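Local coordinates for protein DegQ (Legionella fallonii, PDB 3PV2) that probably degrades and helps refold misfolded proteins of the bacterial envelope as an HtrA-type serine protease with PDZ domains, assembling into self-compartmentalising 12-mers, at residues P365-Y368 and G369-L372; K416-D420 and V421-Q425. All blocks are in the same frame, centred on the assembly; numbering follows the deposited sequence.

Contact 1: P365-Y368 and G369-L372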
loop_
_atom_site.group_PDB
_atom_site.type_symbol
_atom_site.label_atom_id
_atom_site.label_comp_id
_atom_site.label_asym_id
_atom_site.label_seq_id
_atom_site.Cartn_x
_atom_site.Cartn_y
_atom_site.Cartn_z
ATOM N N PRO B 365 -15.823 -33.232 -46.483
ATOM C CA PRO B 365 -14.831 -33.648 -45.476
ATOM C C PRO B 365 -13.622 -32.727 -45.405
ATOM O O PRO B 365 -12.974 -32.642 -44.340
ATOM C CB PRO B 365 -14.435 -35.020 -45.900
ATOM C CG PRO B 365 -14.751 -35.099 -47.390
ATOM C CD PRO B 365 -15.746 -34.003 -47.728
ATOM N N PHE B 366 -13.345 -31.969 -46.434
ATOM C CA PHE B 366 -12.181 -31.116 -46.282
ATOM C C PHE B 366 -12.496 -29.720 -45.920
ATOM O O PHE B 366 -11.654 -29.074 -45.254
ATOM C CB PHE B 366 -11.388 -31.154 -47.558
ATOM C CG PHE B 366 -11.044 -32.558 -48.006
ATOM C CD1 PHE B 366 -11.357 -32.957 -49.282
ATOM C CD2 PHE B 366 -10.504 -33.459 -47.134
ATOM C CE1 PHE B 366 -11.084 -34.211 -49.723
ATOM C CE2 PHE B 366 -10.223 -34.786 -47.550
ATOM C CZ PHE B 366 -10.507 -35.166 -48.879
ATOM N N LEU B 367 -13.573 -29.182 -46.463
ATOM C CA LEU B 367 -13.862 -27.721 -46.339
ATOM C C LEU B 367 -14.900 -27.447 -45.267
ATOM O O LEU B 367 -15.259 -26.267 -45.041
ATOM C CB LEU B 367 -14.411 -27.216 -47.677
ATOM C CG LEU B 367 -13.410 -27.412 -48.877
ATOM C CD1 LEU B 367 -13.981 -26.716 -50.134
ATOM C CD2 LEU B 367 -11.957 -26.910 -48.544
ATOM N N TYR B 368 -15.422 -28.518 -44.642
ATOM C CA TYR B 368 -16.342 -28.360 -43.510
ATOM C C TYR B 368 -15.822 -27.331 -42.473
ATOM O O TYR B 368 -14.705 -27.417 -42.016
ATOM C CB TYR B 368 -16.622 -29.715 -42.804
ATOM C CG TYR B 368 -17.331 -29.513 -41.484
ATOM C CD1 TYR B 368 -18.728 -29.364 -41.436
ATOM C CD2 TYR B 368 -16.603 -29.411 -40.288
ATOM C CE1 TYR B 368 -19.399 -29.126 -40.228
ATOM C CE2 TYR B 368 -17.262 -29.123 -39.065
ATOM C CZ TYR B 368 -18.667 -28.995 -39.047
ATOM O OH TYR B 368 -19.302 -28.746 -37.824
ATOM N N GLY B 369 -16.680 -26.370 -42.091
ATOM C CA GLY B 369 -16.362 -25.435 -41.006
ATOM C C GLY B 369 -15.526 -24.263 -41.452
ATOM O O GLY B 369 -15.124 -23.455 -40.599
ATOM N N LEU B 370 -15.209 -24.153 -42.743
ATOM C CA LEU B 370 -14.397 -23.028 -43.203
ATOM C C LEU B 370 -15.275 -21.958 -43.865
ATOM O O LEU B 370 -16.136 -22.300 -44.716
ATOM C CB LEU B 370 -13.343 -23.500 -44.200
ATOM C CG LEU B 370 -12.365 -24.634 -43.672
ATOM C CD1 LEU B 370 -11.416 -24.996 -44.833
ATOM C CD2 LEU B 370 -11.605 -24.242 -42.348
ATOM N N ALA B 371 -15.057 -20.698 -43.475
ATOM C CA ALA B 371 -15.680 -19.560 -44.105
ATOM C C ALA B 371 -14.674 -19.077 -45.126
ATOM O O ALA B 371 -13.497 -18.862 -44.819
ATOM C CB ALA B 371 -16.002 -18.442 -43.021
ATOM N N LEU B 372 -15.100 -18.994 -46.358
ATOM C CA LEU B 372 -14.185 -18.893 -47.495
ATOM C C LEU B 372 -14.676 -17.768 -48.416
ATOM O O LEU B 372 -15.868 -17.683 -48.663
ATOM C CB LEU B 372 -14.236 -20.206 -48.307
ATOM C CG LEU B 372 -13.805 -21.489 -47.597
ATOM C CD1 LEU B 372 -14.046 -22.721 -48.467
ATOM C CD2 LEU B 372 -12.412 -21.405 -47.188
HETATM O O HOH W 1 -16.846 -24.429 -46.313
#
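G369 lies beneath the ring of Y368: its CA sits 4.2 Å from the centroid of the Y368 ring, nearly along the ring normal, a CH-pi contact made over the face. The ring is placed there by CG of Y368 lying anti to the backbone N (chi1 168°), which folds it back over the peptide that follows; its hydroxyl is held by E357 of helix 353-362. The positive phi of G369 is what the third position of a type II beta turn from L367 to L370 demands.

L370 closes that turn. Its N gives a hydrogen bond of 3.1 Å to L367 O, fairly straight at 154°, although the donor stands 35° above the carbonyl plane. L367 O also accepts a hydrogen bond from a water at 2.7 Å, and this water also donates to L370 O, tying both ends of the turn together. The side chain of L370 points back at the turn, with CB beside L367 O and CD1 meeting L367 CD2 at 4.2 Å.

Two residues on, L372 meets the other branch of the same leucine, its CD1 resting 4.3 Å from L367 CD1. L367 is thus gripped by one methyl against L370 and one against L372, while L424 of helix 421-428 and L435 cover it from the body of the domain. A hydrophobic-Gly-hydrophobic sequence, here Y368-G369-L370, leading into a strand is consistent with the carboxylate-binding loop of PDZ domains, which in a peptide-binding member receives the C-terminus of the ligand.

Contact 2: K416-D420 and V421-Q425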
loop_
_atom_site.group_PDB
_atom_site.type_symbol
_atom_site.label_atom_id
_atom_site.label_comp_id
_atom_site.label_asym_id
_atom_site.label_seq_id
_atom_site.Cartn_x
_atom_site.Cartn_y
_atom_site.Cartn_z
ATOM N N LYS B 416 -3.104 -27.522 -58.058
ATOM C CA LYS B 416 -3.716 -26.718 -59.103
ATOM C C LYS B 416 -4.024 -25.355 -58.506
ATOM O O LYS B 416 -4.409 -25.283 -57.324
ATOM C CB LYS B 416 -5.012 -27.402 -59.548
ATOM C CG LYS B 416 -4.821 -28.723 -60.321
ATOM C CD LYS B 416 -6.201 -29.543 -60.427
ATOM C CE LYS B 416 -5.924 -31.079 -60.447
ATOM N NZ LYS B 416 -5.516 -31.728 -59.132
ATOM N N PRO B 417 -3.942 -24.291 -59.324
ATOM C CA PRO B 417 -4.343 -22.960 -58.886
ATOM C C PRO B 417 -5.799 -22.922 -58.526
ATOM O O PRO B 417 -6.605 -23.592 -59.095
ATOM C CB PRO B 417 -4.034 -22.036 -60.082
ATOM C CG PRO B 417 -4.108 -22.959 -61.292
ATOM C CD PRO B 417 -3.634 -24.347 -60.768
ATOM N N VAL B 418 -6.099 -22.051 -57.569
ATOM C CA VAL B 418 -7.429 -21.758 -57.062
ATOM C C VAL B 418 -7.758 -20.381 -57.301
ATOM O O VAL B 418 -6.988 -19.502 -56.886
ATOM C CB VAL B 418 -7.353 -21.945 -55.551
ATOM C CG1 VAL B 418 -8.424 -21.279 -54.891
ATOM C CG2 VAL B 418 -7.316 -23.477 -55.278
ATOM N N THR B 419 -8.889 -20.113 -57.962
ATOM C CA THR B 419 -9.303 -18.775 -58.225
ATOM C C THR B 419 -10.504 -18.346 -57.387
ATOM O O THR B 419 -10.465 -17.360 -56.704
ATOM C CB THR B 419 -9.667 -18.631 -59.703
ATOM O OG1 THR B 419 -10.524 -19.716 -60.079
ATOM C CG2 THR B 419 -8.365 -18.722 -60.559
ATOM N N ASP B 420 -11.587 -19.057 -57.457
ATOM C CA ASP B 420 -12.744 -18.682 -56.677
ATOM C C ASP B 420 -13.154 -19.844 -55.785
ATOM O O ASP B 420 -12.501 -20.895 -55.801
ATOM C CB ASP B 420 -13.837 -18.194 -57.620
ATOM C CG ASP B 420 -14.336 -19.250 -58.552
ATOM O OD1 ASP B 420 -13.991 -20.434 -58.400
ATOM O OD2 ASP B 420 -15.102 -18.891 -59.454
ATOM N N VAL B 421 -14.154 -19.636 -54.942
ATOM C CA VAL B 421 -14.516 -20.602 -53.956
ATOM C C VAL B 421 -14.946 -21.848 -54.735
ATOM O O VAL B 421 -14.505 -22.948 -54.432
ATOM C CB VAL B 421 -15.596 -20.025 -52.970
ATOM C CG1 VAL B 421 -16.225 -21.117 -52.042
ATOM C CG2 VAL B 421 -14.975 -18.837 -52.123
ATOM N N LYS B 422 -15.775 -21.700 -55.754
ATOM C CA LYS B 422 -16.179 -22.861 -56.533
ATOM C C LYS B 422 -15.005 -23.691 -57.083
ATOM O O LYS B 422 -15.142 -24.916 -57.085
ATOM C CB LYS B 422 -17.195 -22.461 -57.629
ATOM C CG LYS B 422 -17.455 -23.519 -58.767
ATOM C CD LYS B 422 -18.504 -24.622 -58.452
ATOM C CE LYS B 422 -18.959 -25.367 -59.752
ATOM N NZ LYS B 422 -19.801 -26.589 -59.473
ATOM N N SER B 423 -13.881 -23.058 -57.515
ATOM C CA SER B 423 -12.787 -23.830 -58.075
ATOM C C SER B 423 -12.195 -24.703 -56.980
ATOM O O SER B 423 -11.813 -25.844 -57.234
ATOM C CB SER B 423 -11.615 -22.982 -58.675
ATOM O OG SER B 423 -11.069 -21.984 -57.748
ATOM N N LEU B 424 -12.067 -24.149 -55.769
ATOM C CA LEU B 424 -11.577 -24.923 -54.650
ATOM C C LEU B 424 -12.510 -26.097 -54.258
ATOM O O LEU B 424 -12.052 -27.198 -53.910
ATOM C CB LEU B 424 -11.430 -24.007 -53.464
ATOM C CG LEU B 424 -10.922 -24.736 -52.225
ATOM C CD1 LEU B 424 -9.514 -25.432 -52.394
ATOM C CD2 LEU B 424 -10.999 -23.765 -50.967
ATOM N N GLN B 425 -13.820 -25.847 -54.271
ATOM C CA GLN B 425 -14.789 -26.890 -53.953
ATOM C C GLN B 425 -14.750 -28.011 -55.000
ATOM O O GLN B 425 -14.871 -29.167 -54.686
ATOM C CB GLN B 425 -16.214 -26.302 -53.903
ATOM C CG GLN B 425 -16.492 -25.520 -52.610
ATOM C CD GLN B 425 -17.746 -24.588 -52.668
ATOM O OE1 GLN B 425 -18.166 -24.144 -53.729
ATOM N NE2 GLN B 425 -18.245 -24.235 -51.497
#
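D420 caps the N-terminus of helix 421-428, the helix that flanks the peptide groove in a PDZ fold, and S423 is its main partner. D420 OD1 accepts from S423 N at 2.8 Å, met nearly along its C-O axis, with an N-H...O angle of 144°. CG of D420 lies between its own N and carbonyl carbon (chi1 64°), the torsion that swings the carboxylate over the first turn; a negative group here probably also interacts favourably with the helix dipole.

The backbone O of D420 is shared by two donors. L424 N reaches it at 3.3 Å with an N-H...O angle of 165°, the first i to i+4 bond of the helix, and S423 OG gives it a shorter bond of 2.7 Å. Beyond this, S423 N makes only a weak additional bond to the same oxygen.

S423 N thus serves mainly the carboxylate, and the hydroxyl chiefly the backbone. The hydroxyl works in both directions: while donating to D420 O, S423 OG accepts from T419 N at 2.9 Å, and T419 OG1 adds a weak bond to it. In this way the loop that leaves strand 416-417 is stapled to the start of the helix through one serine, the cap belonging to the last strand-to-helix connection of this second PDZ domain.

On the inner side the same turn is closed by apolar packing. V418 CG2 meets L424 CD1 at 4.1 Å, the two side chains crossing obliquely. Separately, V418 CG1 comes within van der Waals distance of S423 OG, at 4.0 Å. V388 and A413, from strands 384-393 and 409-413, also pack on V418 and L424.

Overall arrangement
Contacts 1 and 2 both belong to the second PDZ domain, their centres about 27 and 39 Å from the centre of the chain and about 13 Å from each other. They meet directly: L367 CD1 packs on Q425 CG at 3.7 Å, and L372 CD1 on L424 CD2 at 4.1 Å, so L367 of the turn and L372 of the strand rest against the capped helix. L372 O also lies 3.8 Å from V421 CG2, where the strand edge faces the helix. Between such a strand and helix PDZ domains usually hold a peptide; here a neighbouring subunit comes to both walls, with backbone bonds to L372 and its E378 hydrogen-bonded to Q425.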